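Local coordinates for protein 6-carboxyhexanoate--CoA ligase (Aquifex aeolicus, PDB 5TVA) that belongs to the BioW family of CoA ligases and holds coenzyme A and adenosine monophosphate in neighbouring pockets of a single chain, at residues 9-14 with 43-48; 18-23 with 37-42. One frame throughout, in Å; residues are numbered along the deposited sequence. Where two conformers were deposited one is given.

Contact 1 of 2, residues 9-14 with 43-48; sequences RAQKNG and FDFMNV. With COA (coenzyme A), chain D.
Arg9 and Asn47 face each other as a hydrogen-bonded antiparallel pair, with Arg9 N donating to Asn47 O at 3.0 Å and Asn47 N returning a bond to Arg9 O. Two residues further along strand 3-12, beyond the non-hydrogen-bonded pair Ala10-Met46, Gln11 N reaches Phe45 O at 2.8 Å (N-H...O angle 167°). Gln11 O is then shared: Asp44 N binds it at 2.9 Å, while Phe45 N adds a weak, longer bond. Two residues thus face one, a classic beta bulge, where strand 45-52 enters the three-stranded antiparallel sheet beside its central strand 3-12. From the bulge itself, the Asp44 carboxylate accepts the backbone N-H of Asn13, Asn13 N to OD2 being 2.9 Å, and joins the bulge to the turn that leads into strand 15-25. The same OD2 lies against CG of Lys12.

On the face that carries Arg9, Gln11, Phe45 and Asn47, Arg9 reaches the coenzyme A. With CG between its backbone N and carbonyl carbon (chi1 68°), the Arg9 chain runs extended alongside Asn47. Its guanidinium stacks on the Asn47 amide, the planes 24° apart, with CB of Asn47 over the centre of one face. C4B of coenzyme A lies over the opposite face, offset toward the rim. In the guanidinium plane, NH1 donates to the coenzyme A phosphate oxygen O4A at 3.1 Å; NH2 lies near the edge of the Phe45 ring.

Apolar groups occupy the other face. Ala10 CB packs against Phe43 CB at 4.0 Å and Met46 CB at 4.2 Å, and the Met46 methyl CE lies over one face of the Phe43 ring, offset toward its rim. Pro40 also touches Ala10 and Met46.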
ATOM      1  N   ARG A   9     -12.648  -8.314  -4.651  1.00 33.41           N
ATOM      2  CA  ARG A   9     -12.174  -7.542  -5.792  1.00 32.15           C
ATOM      3  C   ARG A   9     -13.335  -7.368  -6.760  1.00 34.27           C
ATOM      4  O   ARG A   9     -14.224  -8.223  -6.833  1.00 34.41           O
ATOM      5  CB  ARG A   9     -11.016  -8.233  -6.498  1.00 37.85           C
ATOM      6  CG  ARG A   9     -11.430  -9.527  -7.189  1.00 36.85           C
ATOM      7  CD  ARG A   9     -10.232 -10.245  -7.753  1.00 43.12           C
ATOM      8  NE  ARG A   9     -10.607 -11.264  -8.727  1.00 45.10           N
ATOM      9  CZ  ARG A   9     -10.665 -12.562  -8.447  1.00 45.43           C
ATOM     10  NH1 ARG A   9     -10.362 -12.989  -7.225  1.00 48.23           N
ATOM     11  NH2 ARG A   9     -11.022 -13.430  -9.375  1.00 44.96           N
ATOM     12  N   ALA A  10     -13.336  -6.250  -7.492  1.00 37.81           N
ATOM     13  CA  ALA A  10     -14.426  -5.937  -8.417  1.00 38.66           C
ATOM     14  C   ALA A  10     -13.866  -5.271  -9.663  1.00 40.94           C
ATOM     15  O   ALA A  10     -12.925  -4.478  -9.581  1.00 42.28           O
ATOM     16  CB  ALA A  10     -15.486  -5.034  -7.775  1.00 41.02           C
ATOM     17  N   GLN A  11     -14.432  -5.626 -10.815  1.00 41.01           N
ATOM     18  CA  GLN A  11     -14.022  -5.119 -12.115  1.00 45.74           C
ATOM     19  C   GLN A  11     -15.177  -4.381 -12.778  1.00 48.74           C
ATOM     20  O   GLN A  11     -16.351  -4.594 -12.459  1.00 46.54           O
ATOM     21  CB  GLN A  11     -13.550  -6.247 -13.059  1.00 43.83           C
ATOM     22  CG  GLN A  11     -12.180  -6.781 -12.737  1.00 50.66           C
ATOM     23  CD  GLN A  11     -11.734  -7.859 -13.698  1.00 61.70           C
ATOM     24  OE1 GLN A  11     -12.560  -8.566 -14.291  1.00 62.61           O
ATOM     25  NE2 GLN A  11     -10.416  -7.986 -13.873  1.00 64.50           N
ATOM     26  N   LYS A  12     -14.822  -3.514 -13.718  1.00 51.10           N
ATOM     27  CA  LYS A  12     -15.788  -2.868 -14.593  1.00 51.70           C
ATOM     28  C   LYS A  12     -15.118  -2.683 -15.942  1.00 54.46           C
ATOM     29  O   LYS A  12     -14.046  -2.076 -16.018  1.00 58.94           O
ATOM     30  CB  LYS A  12     -16.263  -1.528 -14.035  1.00 47.39           C
ATOM     31  CG  LYS A  12     -17.684  -1.229 -14.455  1.00 57.01           C
ATOM     32  CD  LYS A  12     -17.901   0.236 -14.824  1.00 70.88           C
ATOM     33  CE  LYS A  12     -19.254   0.454 -15.526  1.00 75.14           C
ATOM     34  NZ  LYS A  12     -19.176   1.470 -16.631  1.00 77.17           N
ATOM     35  N   ASN A  13     -15.737  -3.225 -16.994  1.00 56.60           N
ATOM     36  CA  ASN A  13     -15.181  -3.179 -18.343  1.00 54.86           C
ATOM     37  C   ASN A  13     -13.781  -3.772 -18.379  1.00 59.37           C
ATOM     38  O   ASN A  13     -12.884  -3.238 -19.033  1.00 67.49           O
ATOM     39  CB  ASN A  13     -15.161  -1.750 -18.900  1.00 60.13           C
ATOM     40  CG  ASN A  13     -16.526  -1.078 -18.870  1.00 59.56           C
ATOM     41  OD1 ASN A  13     -16.684   0.014 -18.317  1.00 67.39           O
ATOM     42  ND2 ASN A  13     -17.516  -1.720 -19.473  1.00 54.17           N
ATOM     43  N   GLY A  14     -13.583  -4.885 -17.663  1.00 56.57           N
ATOM     44  CA  GLY A  14     -12.275  -5.508 -17.554  1.00 51.92           C
ATOM     45  C   GLY A  14     -11.274  -4.778 -16.677  1.00 57.22           C
ATOM     46  O   GLY A  14     -10.176  -5.305 -16.455  1.00 55.68           O
ATOM     47  N   PHE A  43     -19.921  -2.028 -11.023  1.00 47.12           N
ATOM     48  CA  PHE A  43     -19.049  -3.143 -11.360  1.00 44.81           C
ATOM     49  C   PHE A  43     -19.852  -4.117 -12.197  1.00 42.91           C
ATOM     50  O   PHE A  43     -21.067  -4.213 -12.045  1.00 44.51           O
ATOM     51  CB  PHE A  43     -18.512  -3.855 -10.114  1.00 42.71           C
ATOM     52  CG  PHE A  43     -19.585  -4.501  -9.261  1.00 40.79           C
ATOM     53  CD1 PHE A  43     -20.250  -3.774  -8.266  1.00 41.85           C
ATOM     54  CD2 PHE A  43     -19.918  -5.838  -9.444  1.00 40.11           C
ATOM     55  CE1 PHE A  43     -21.233  -4.373  -7.465  1.00 40.01           C
ATOM     56  CE2 PHE A  43     -20.907  -6.444  -8.659  1.00 41.88           C
ATOM     57  CZ  PHE A  43     -21.567  -5.713  -7.666  1.00 39.92           C
ATOM     58  N   ASP A  44     -19.174  -4.823 -13.094  1.00 44.44           N
ATOM     59  CA  ASP A  44     -19.751  -5.913 -13.863  0.50 47.60           C
ATOM     60  C   ASP A  44     -19.337  -7.287 -13.342  1.00 45.08           C
ATOM     61  O   ASP A  44     -19.905  -8.302 -13.769  1.00 45.75           O
ATOM     62  CB  ASP A  44     -19.334  -5.801 -15.336  0.50 47.58           C
ATOM     63  CG  ASP A  44     -19.497  -4.397 -15.893  0.50 49.78           C
ATOM     64  OD1 ASP A  44     -20.647  -3.984 -16.154  0.50 54.90           O
ATOM     65  OD2 ASP A  44     -18.474  -3.712 -16.099  0.50 50.17           O
ATOM     66  N   PHE A  45     -18.329  -7.349 -12.470  1.00 39.77           N
ATOM     67  CA  PHE A  45     -17.871  -8.613 -11.902  1.00 42.62           C
ATOM     68  C   PHE A  45     -17.319  -8.343 -10.513  1.00 41.60           C
ATOM     69  O   PHE A  45     -16.589  -7.371 -10.316  1.00 40.26           O
ATOM     70  CB  PHE A  45     -16.790  -9.291 -12.759  1.00 39.42           C
ATOM     71  CG  PHE A  45     -16.194 -10.524 -12.124  1.00 42.44           C
ATOM     72  CD1 PHE A  45     -16.852 -11.745 -12.174  1.00 45.69           C
ATOM     73  CD2 PHE A  45     -14.973 -10.460 -11.459  1.00 47.55           C
ATOM     74  CE1 PHE A  45     -16.288 -12.890 -11.590  1.00 47.36           C
ATOM     75  CE2 PHE A  45     -14.407 -11.596 -10.877  1.00 43.77           C
ATOM     76  CZ  PHE A  45     -15.070 -12.804 -10.934  1.00 44.48           C
ATOM     77  N   MET A  46     -17.683  -9.195  -9.552  1.00 40.07           N
ATOM     78  CA  MET A  46     -17.115  -9.127  -8.213  1.00 39.43           C
ATOM     79  C   MET A  46     -16.840 -10.533  -7.698  1.00 36.49           C
ATOM     80  O   MET A  46     -17.651 -11.443  -7.880  1.00 34.26           O
ATOM     81  CB  MET A  46     -18.032  -8.389  -7.234  1.00 34.10           C
ATOM     82  CG  MET A  46     -17.496  -8.388  -5.817  1.00 31.81           C
ATOM     83  SD  MET A  46     -18.718  -7.816  -4.620  1.00 37.18           S
ATOM     84  CE  MET A  46     -18.712  -6.086  -5.057  1.00 34.44           C
ATOM     85  N   ASN A  47     -15.695 -10.706  -7.057  1.00 35.24           N
ATOM     86  CA  ASN A  47     -15.368 -11.953  -6.381  1.00 33.40           C
ATOM     87  C   ASN A  47     -15.169 -11.675  -4.904  1.00 31.16           C
ATOM     88  O   ASN A  47     -14.544 -10.673  -4.533  1.00 33.78           O
ATOM     89  CB  ASN A  47     -14.100 -12.600  -6.953  1.00 35.03           C
ATOM     90  CG  ASN A  47     -14.003 -14.080  -6.614  1.00 35.78           C
ATOM     91  OD1 ASN A  47     -14.646 -14.903  -7.262  1.00 40.41           O
ATOM     92  ND2 ASN A  47     -13.205 -14.427  -5.605  1.00 34.17           N
ATOM     93  N   VAL A  48     -15.731 -12.539  -4.066  1.00 30.19           N
ATOM     94  CA  VAL A  48     -15.514 -12.503  -2.624  1.00 29.56           C
ATOM     95  C   VAL A  48     -14.994 -13.871  -2.173  1.00 35.16           C
ATOM     96  O   VAL A  48     -15.618 -14.895  -2.476  1.00 36.11           O
ATOM     97  CB  VAL A  48     -16.812 -12.151  -1.880  1.00 32.82           C
ATOM     98  CG1 VAL A  48     -16.570 -12.101  -0.378  1.00 31.25           C
ATOM     99  CG2 VAL A  48     -17.423 -10.811  -2.425  1.00 30.27           C
TER
HETATM  100  N1A COA D 302      -5.274  -4.412  -8.535  1.00 47.84           N
HETATM  101  C2A COA D 302      -5.449  -4.916  -9.766  1.00 47.13           C
HETATM  102  N3A COA D 302      -5.852  -6.167  -9.952  1.00 52.55           N
HETATM  103  C4A COA D 302      -6.071  -6.979  -8.899  1.00 53.84           C
HETATM  104  C5A COA D 302      -5.898  -6.492  -7.602  1.00 50.56           C
HETATM  105  C6A COA D 302      -5.484  -5.144  -7.459  1.00 45.52           C
HETATM  106  N6A COA D 302      -5.269  -4.581  -6.064  1.00 43.92           N
HETATM  107  N7A COA D 302      -6.192  -7.468  -6.740  1.00 48.49           N
HETATM  108  C8A COA D 302      -6.534  -8.533  -7.439  1.00 52.15           C
HETATM  109  N9A COA D 302      -6.498  -8.243  -8.742  1.00 53.69           N
HETATM  110  C1B COA D 302      -6.758  -9.319  -9.741  1.00 53.30           C
HETATM  111  C2B COA D 302      -6.683  -9.296 -11.007  1.00 55.28           C
HETATM  112  O2B COA D 302      -5.514  -8.598 -11.544  1.00 61.09           O
HETATM  113  C3B COA D 302      -6.323 -10.932 -11.040  1.00 58.58           C
HETATM  114  O3B COA D 302      -4.982 -11.056 -10.496  1.00 53.70           O
HETATM  115  P3B COA D 302      -3.550 -11.447 -11.282  1.00 61.90           P
HETATM  116  O7A COA D 302      -2.831 -12.407 -10.384  1.00 52.62           O
HETATM  117  O8A COA D 302      -3.762 -12.058 -12.634  1.00 66.21           O
HETATM  118  O9A COA D 302      -2.676 -10.231 -11.451  1.00 57.00           O
HETATM  119  C4B COA D 302      -7.217 -11.485 -10.269  1.00 55.90           C
HETATM  120  O4B COA D 302      -7.916 -10.315  -9.501  1.00 50.90           O
HETATM  121  C5B COA D 302      -6.655 -12.541  -9.202  1.00 48.50           C
HETATM  122  O5B COA D 302      -6.103 -11.892  -8.108  1.00 52.43           O
HETATM  123  P1A COA D 302      -6.153 -12.458  -6.533  1.00 56.90           P
HETATM  124  O1A COA D 302      -4.720 -12.553  -5.993  1.00 52.73           O
HETATM  125  O2A COA D 302      -6.859 -13.786  -6.402  1.00 54.62           O
HETATM  126  O3A COA D 302      -6.926 -11.318  -5.631  1.00 55.38           O
HETATM  127  P2A COA D 302      -7.744 -11.544  -4.176  1.00 55.22           P
HETATM  128  O4A COA D 302      -9.139 -12.065  -4.547  1.00 45.84           O
HETATM  129  O5A COA D 302      -7.071 -12.626  -3.318  1.00 56.07           O
HETATM  130  O6A COA D 302      -7.824 -10.043  -3.405  1.00 61.05           O
HETATM  131  CBP COA D 302      -7.055  -7.685  -2.681  1.00 58.05           C
HETATM  132  CCP COA D 302      -6.692  -9.118  -3.322  1.00 58.51           C
HETATM  133  CDP COA D 302      -7.901  -6.864  -3.691  1.00 46.70           C
HETATM  134  CEP COA D 302      -8.009  -7.893  -1.485  1.00 45.01           C
HETATM  135  CAP COA D 302      -5.706  -6.884  -2.250  1.00 48.32           C
HETATM  136  OAP COA D 302      -5.299  -5.965  -3.194  1.00 49.13           O
HETATM  137  C9P COA D 302      -5.789  -6.082  -0.921  1.00 50.56           C
HETATM  138  O9P COA D 302      -5.460  -6.573   0.138  1.00 56.64           O
HETATM  139  N8P COA D 302      -6.258  -4.699  -0.916  1.00 57.09           N
HETATM  140  C7P COA D 302      -6.373  -3.912   0.355  1.00 52.76           C
HETATM  141  C6P COA D 302      -5.458  -2.697   0.381  1.00 54.34           C
HETATM  142  C5P COA D 302      -5.745  -1.622  -0.726  1.00 61.21           C
HETATM  143  O5P COA D 302      -5.887  -1.920  -1.851  1.00 60.99           O
HETATM  144  N4P COA D 302      -5.813  -0.197  -0.314  1.00 56.68           N
HETATM  145  C3P COA D 302      -6.117   0.866  -1.357  1.00 68.73           C
HETATM  146  C2P COA D 302      -5.760   2.235  -0.769  1.00 65.73           C
HETATM  147  S1P COA D 302      -4.039   2.070  -0.200  1.00 65.91           S

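Contact 2 of 2, residues 18-23 with 37-42; sequences SGAERI and LNRPKE. With COA (coenzyme A), chain D.
The Arg39 guanidinium lays one face over the Ala20 methyl, while Ser18 OG and a water lie at its edge. That water accepts from Arg39 NE at 3.2 Å and from Gly19 N at 3.1 Å, bridging loop and strand. Arg22 presents the edge of its own guanidinium to Arg39, the two planes almost perpendicular at 85°, with Arg22 NH2 and Arg39 NH1 3.9 Å apart. These like charges are probably offset by separate salt bridges, Arg22 to Glu35 and Arg39 to Asp162. Arg22 also folds back at chi2 (-80°), and its NH1 donates to Glu21 O at 2.8 Å from above the carbonyl plane.

The remaining contact is close packing. With CG anti to the backbone N (chi1 -177°) and the chain extended as far as NE, Arg39 reaches the strand, where its CD meets Ala20 CB at 3.7 Å and its CG passes Ser18 OG. Ser18 CB rests on Pro40 CB at 3.6 Å.

Gly19 CA, 3.8 Å from CDP of coenzyme A, lines the pocket with Glu21 and the Ala20 carbonyl O. Ser18, Ala20 and Arg22 turn their side chains to the opposite face, against helix 29-37 and the loop after it: an outermost antiparallel strand whose other face forms part of the coenzyme A site wall.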
ATOM      1  N   SER A  18     -12.135  -1.791  -7.591  1.00 44.01           N
ATOM      2  CA  SER A  18     -12.300  -1.839  -6.146  1.00 41.34           C
ATOM      3  C   SER A  18     -11.681  -3.120  -5.609  1.00 38.76           C
ATOM      4  O   SER A  18     -11.583  -4.127  -6.317  1.00 38.31           O
ATOM      5  CB  SER A  18     -13.774  -1.747  -5.752  1.00 38.39           C
ATOM      6  OG  SER A  18     -13.898  -1.624  -4.345  1.00 37.22           O
ATOM      7  N   GLY A  19     -11.282  -3.074  -4.348  1.00 40.53           N
ATOM      8  CA  GLY A  19     -10.667  -4.225  -3.709  1.00 36.80           C
ATOM      9  C   GLY A  19     -10.369  -3.926  -2.255  1.00 39.49           C
ATOM     10  O   GLY A  19      -9.934  -2.820  -1.924  1.00 44.51           O
ATOM     11  N   ALA A  20     -10.606  -4.892  -1.376  1.00 33.81           N
ATOM     12  CA  ALA A  20     -10.482  -4.651   0.054  1.00 37.57           C
ATOM     13  C   ALA A  20     -10.471  -6.002   0.745  1.00 31.38           C
ATOM     14  O   ALA A  20     -10.958  -6.994   0.200  1.00 30.98           O
ATOM     15  CB  ALA A  20     -11.640  -3.782   0.592  1.00 29.72           C
ATOM     16  N   GLU A  21      -9.942  -6.017   1.962  1.00 30.27           N
ATOM     17  CA  GLU A  21      -9.898  -7.213   2.782  1.00 33.54           C
ATOM     18  C   GLU A  21     -10.267  -6.855   4.212  1.00 33.11           C
ATOM     19  O   GLU A  21      -9.897  -5.781   4.709  1.00 35.77           O
ATOM     20  CB  GLU A  21      -8.507  -7.877   2.740  1.00 32.58           C
ATOM     21  CG  GLU A  21      -8.363  -9.093   3.655  1.00 30.87           C
ATOM     22  CD  GLU A  21      -7.096  -9.906   3.345  1.00 39.20           C
ATOM     23  OE1 GLU A  21      -6.325  -9.499   2.450  1.00 32.86           O
ATOM     24  OE2 GLU A  21      -6.900 -10.973   3.974  1.00 33.75           O
ATOM     25  N   ARG A  22     -11.026  -7.746   4.853  1.00 29.84           N
ATOM     26  CA  ARG A  22     -11.339  -7.673   6.273  1.00 31.77           C
ATOM     27  C   ARG A  22     -11.041  -9.022   6.920  1.00 39.27           C
ATOM     28  O   ARG A  22     -11.313 -10.074   6.334  1.00 36.68           O
ATOM     29  CB  ARG A  22     -12.818  -7.307   6.500  1.00 34.51           C
ATOM     30  CG  ARG A  22     -13.224  -5.996   5.838  1.00 34.17           C
ATOM     31  CD  ARG A  22     -12.807  -4.785   6.666  1.00 35.31           C
ATOM     32  NE  ARG A  22     -13.238  -3.540   6.007  1.00 36.61           N
ATOM     33  CZ  ARG A  22     -12.504  -2.870   5.122  1.00 34.49           C
ATOM     34  NH1 ARG A  22     -11.278  -3.292   4.808  1.00 33.45           N
ATOM     35  NH2 ARG A  22     -12.980  -1.762   4.572  1.00 33.72           N
ATOM     36  N   ILE A  23     -10.503  -8.997   8.135  1.00 37.57           N
ATOM     37  CA  ILE A  23     -10.207 -10.209   8.886  1.00 37.11           C
ATOM     38  C   ILE A  23     -10.926 -10.062  10.209  1.00 35.92           C
ATOM     39  O   ILE A  23     -10.583  -9.182  11.004  1.00 40.06           O
ATOM     40  CB  ILE A  23      -8.698 -10.409   9.105  1.00 38.19           C
ATOM     41  CG1 ILE A  23      -7.960 -10.307   7.783  1.00 34.34           C
ATOM     42  CG2 ILE A  23      -8.439 -11.721   9.804  1.00 35.16           C
ATOM     43  CD1 ILE A  23      -6.459 -10.328   7.925  1.00 37.75           C
ATOM     44  N   LEU A  37     -19.355  -5.976  -0.201  1.00 30.85           N
ATOM     45  CA  LEU A  37     -20.307  -6.044  -1.304  1.00 34.58           C
ATOM     46  C   LEU A  37     -20.805  -4.650  -1.687  1.00 36.73           C
ATOM     47  O   LEU A  37     -21.038  -4.357  -2.871  1.00 35.23           O
ATOM     48  CB  LEU A  37     -21.479  -6.943  -0.914  1.00 34.29           C
ATOM     49  CG  LEU A  37     -22.605  -6.997  -1.946  1.00 33.71           C
ATOM     50  CD1 LEU A  37     -22.166  -7.631  -3.262  1.00 30.48           C
ATOM     51  CD2 LEU A  37     -23.852  -7.675  -1.354  1.00 36.42           C
ATOM     52  N   ASN A  38     -20.940  -3.770  -0.709  1.00 34.40           N
ATOM     53  CA  ASN A  38     -21.447  -2.424  -0.955  1.00 37.07           C
ATOM     54  C   ASN A  38     -20.354  -1.462  -1.383  1.00 43.79           C
ATOM     55  O   ASN A  38     -20.670  -0.315  -1.710  1.00 38.98           O
ATOM     56  CB  ASN A  38     -22.132  -1.884   0.311  1.00 35.89           C
ATOM     57  CG  ASN A  38     -22.975  -0.631   0.039  1.00 42.08           C
ATOM     58  OD1 ASN A  38     -23.904  -0.668  -0.753  1.00 40.78           O
ATOM     59  ND2 ASN A  38     -22.628   0.473   0.668  1.00 37.87           N
ATOM     60  N   ARG A  39     -19.077  -1.908  -1.398  1.00 41.41           N
ATOM     61  CA  ARG A  39     -17.968  -0.962  -1.554  1.00 43.44           C
ATOM     62  C   ARG A  39     -17.906  -0.309  -2.930  1.00 43.25           C
ATOM     63  O   ARG A  39     -17.795   0.925  -2.995  1.00 44.19           O
ATOM     64  CB  ARG A  39     -16.634  -1.642  -1.204  1.00 41.61           C
ATOM     65  CG  ARG A  39     -15.410  -0.681  -1.267  1.00 40.18           C
ATOM     66  CD  ARG A  39     -14.111  -1.357  -0.778  1.00 42.65           C
ATOM     67  NE  ARG A  39     -12.918  -0.502  -0.863  1.00 41.29           N
ATOM     68  CZ  ARG A  39     -12.505   0.293   0.126  1.00 45.74           C
ATOM     69  NH1 ARG A  39     -13.204   0.367   1.255  1.00 38.77           N
ATOM     70  NH2 ARG A  39     -11.402   1.022  -0.006  1.00 42.23           N
ATOM     71  N   PRO A  40     -17.892  -1.031  -4.046  1.00 42.42           N
ATOM     72  CA  PRO A  40     -17.829  -0.325  -5.332  1.00 49.22           C
ATOM     73  C   PRO A  40     -19.186   0.220  -5.768  1.00 50.85           C
ATOM     74  O   PRO A  40     -20.234  -0.366  -5.502  1.00 50.60           O
ATOM     75  CB  PRO A  40     -17.328  -1.395  -6.309  1.00 39.34           C
ATOM     76  CG  PRO A  40     -17.742  -2.680  -5.704  1.00 39.49           C
ATOM     77  CD  PRO A  40     -17.794  -2.497  -4.209  1.00 39.07           C
ATOM     78  N   LYS A  41     -19.143   1.347  -6.485  1.00 53.72           N
ATOM     79  CA  LYS A  41     -20.363   1.977  -6.991  1.00 60.28           C
ATOM     80  C   LYS A  41     -20.930   1.208  -8.181  1.00 54.92           C
ATOM     81  O   LYS A  41     -22.109   0.821  -8.192  1.00 61.26           O
ATOM     82  CB  LYS A  41     -20.086   3.444  -7.379  1.00 59.91           C
ATOM     83  CG  LYS A  41     -19.603   4.381  -6.260  1.00 64.45           C
ATOM     84  CD  LYS A  41     -19.999   3.771  -4.862  1.00 71.89           C
ATOM     85  CE  LYS A  41     -21.532   3.687  -4.502  1.00 74.96           C
ATOM     86  NZ  LYS A  41     -21.819   2.543  -3.552  1.00 74.00           N
ATOM     87  N   GLU A  42     -20.106   0.997  -9.203  1.00 55.20           N
ATOM     88  CA  GLU A  42     -20.474   0.267 -10.410  1.00 57.72           C
ATOM     89  C   GLU A  42     -19.460  -0.848 -10.601  1.00 51.84           C
ATOM     90  O   GLU A  42     -18.275  -0.639 -10.357  1.00 48.06           O
ATOM     91  CB  GLU A  42     -20.478   1.197 -11.648  1.00 61.19           C
ATOM     92  CG  GLU A  42     -21.480   0.846 -12.758  1.00 71.77           C
ATOM     93  CD  GLU A  42     -22.827   0.393 -12.219  1.00 72.41           C
ATOM     94  OE1 GLU A  42     -23.199  -0.787 -12.464  1.00 71.25           O
ATOM     95  OE2 GLU A  42     -23.518   1.217 -11.567  1.00 72.70           O
TER
HETATM   96  N1A COA D 302      -5.274  -4.412  -8.535  1.00 47.84           N
HETATM   97  C2A COA D 302      -5.449  -4.916  -9.766  1.00 47.13           C
HETATM   98  N3A COA D 302      -5.852  -6.167  -9.952  1.00 52.55           N
HETATM   99  C4A COA D 302      -6.071  -6.979  -8.899  1.00 53.84           C
HETATM  100  C5A COA D 302      -5.898  -6.492  -7.602  1.00 50.56           C
HETATM  101  C6A COA D 302      -5.484  -5.144  -7.459  1.00 45.52           C
HETATM  102  N6A COA D 302      -5.269  -4.581  -6.064  1.00 43.92           N
HETATM  103  N7A COA D 302      -6.192  -7.468  -6.740  1.00 48.49           N
HETATM  104  C8A COA D 302      -6.534  -8.533  -7.439  1.00 52.15           C
HETATM  105  N9A COA D 302      -6.498  -8.243  -8.742  1.00 53.69           N
HETATM  106  C1B COA D 302      -6.758  -9.319  -9.741  1.00 53.30           C
HETATM  107  C2B COA D 302      -6.683  -9.296 -11.007  1.00 55.28           C
HETATM  108  O2B COA D 302      -5.514  -8.598 -11.544  1.00 61.09           O
HETATM  109  C3B COA D 302      -6.323 -10.932 -11.040  1.00 58.58           C
HETATM  110  O3B COA D 302      -4.982 -11.056 -10.496  1.00 53.70           O
HETATM  111  P3B COA D 302      -3.550 -11.447 -11.282  1.00 61.90           P
HETATM  112  O7A COA D 302      -2.831 -12.407 -10.384  1.00 52.62           O
HETATM  113  O8A COA D 302      -3.762 -12.058 -12.634  1.00 66.21           O
HETATM  114  O9A COA D 302      -2.676 -10.231 -11.451  1.00 57.00           O
HETATM  115  C4B COA D 302      -7.217 -11.485 -10.269  1.00 55.90           C
HETATM  116  O4B COA D 302      -7.916 -10.315  -9.501  1.00 50.90           O
HETATM  117  C5B COA D 302      -6.655 -12.541  -9.202  1.00 48.50           C
HETATM  118  O5B COA D 302      -6.103 -11.892  -8.108  1.00 52.43           O
HETATM  119  P1A COA D 302      -6.153 -12.458  -6.533  1.00 56.90           P
HETATM  120  O1A COA D 302      -4.720 -12.553  -5.993  1.00 52.73           O
HETATM  121  O2A COA D 302      -6.859 -13.786  -6.402  1.00 54.62           O
HETATM  122  O3A COA D 302      -6.926 -11.318  -5.631  1.00 55.38           O
HETATM  123  P2A COA D 302      -7.744 -11.544  -4.176  1.00 55.22           P
HETATM  124  O4A COA D 302      -9.139 -12.065  -4.547  1.00 45.84           O
HETATM  125  O5A COA D 302      -7.071 -12.626  -3.318  1.00 56.07           O
HETATM  126  O6A COA D 302      -7.824 -10.043  -3.405  1.00 61.05           O
HETATM  127  CBP COA D 302      -7.055  -7.685  -2.681  1.00 58.05           C
HETATM  128  CCP COA D 302      -6.692  -9.118  -3.322  1.00 58.51           C
HETATM  129  CDP COA D 302      -7.901  -6.864  -3.691  1.00 46.70           C
HETATM  130  CEP COA D 302      -8.009  -7.893  -1.485  1.00 45.01           C
HETATM  131  CAP COA D 302      -5.706  -6.884  -2.250  1.00 48.32           C
HETATM  132  OAP COA D 302      -5.299  -5.965  -3.194  1.00 49.13           O
HETATM  133  C9P COA D 302      -5.789  -6.082  -0.921  1.00 50.56           C
HETATM  134  O9P COA D 302      -5.460  -6.573   0.138  1.00 56.64           O
HETATM  135  N8P COA D 302      -6.258  -4.699  -0.916  1.00 57.09           N
HETATM  136  C7P COA D 302      -6.373  -3.912   0.355  1.00 52.76           C
HETATM  137  C6P COA D 302      -5.458  -2.697   0.381  1.00 54.34           C
HETATM  138  C5P COA D 302      -5.745  -1.622  -0.726  1.00 61.21           C
HETATM  139  O5P COA D 302      -5.887  -1.920  -1.851  1.00 60.99           O
HETATM  140  N4P COA D 302      -5.813  -0.197  -0.314  1.00 56.68           N
HETATM  141  C3P COA D 302      -6.117   0.866  -1.357  1.00 68.73           C
HETATM  142  C2P COA D 302      -5.760   2.235  -0.769  1.00 65.73           C
HETATM  143  S1P COA D 302      -4.039   2.070  -0.200  1.00 65.91           S
HETATM  144  O   HOH W   1     -11.026  -0.104  -3.440  1.00 46.83           O

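Overall arrangement
Contact 1 lies at the surface and contact 2 is buried, yet both reach the same antiparallel sheet, with strand 3-12 in the middle and strands 15-25 and 45-52 outermost. Contact 1 pairs two neighbouring strands mainly through backbone hydrogen bonds, with side chains on both faces; contact 2 sets a loop against a strand through side chains and a bridging water. Along the chain, contact 2 is nested within the loop that contact 1 closes. They meet where Met46 packs on Pro40 and where Ala10 N lies 3.0 Å from Ser18 O, a probable hydrogen bond. Both reach coenzyme A: 9-14 through a charged side chain, 18-23 largely by close packing.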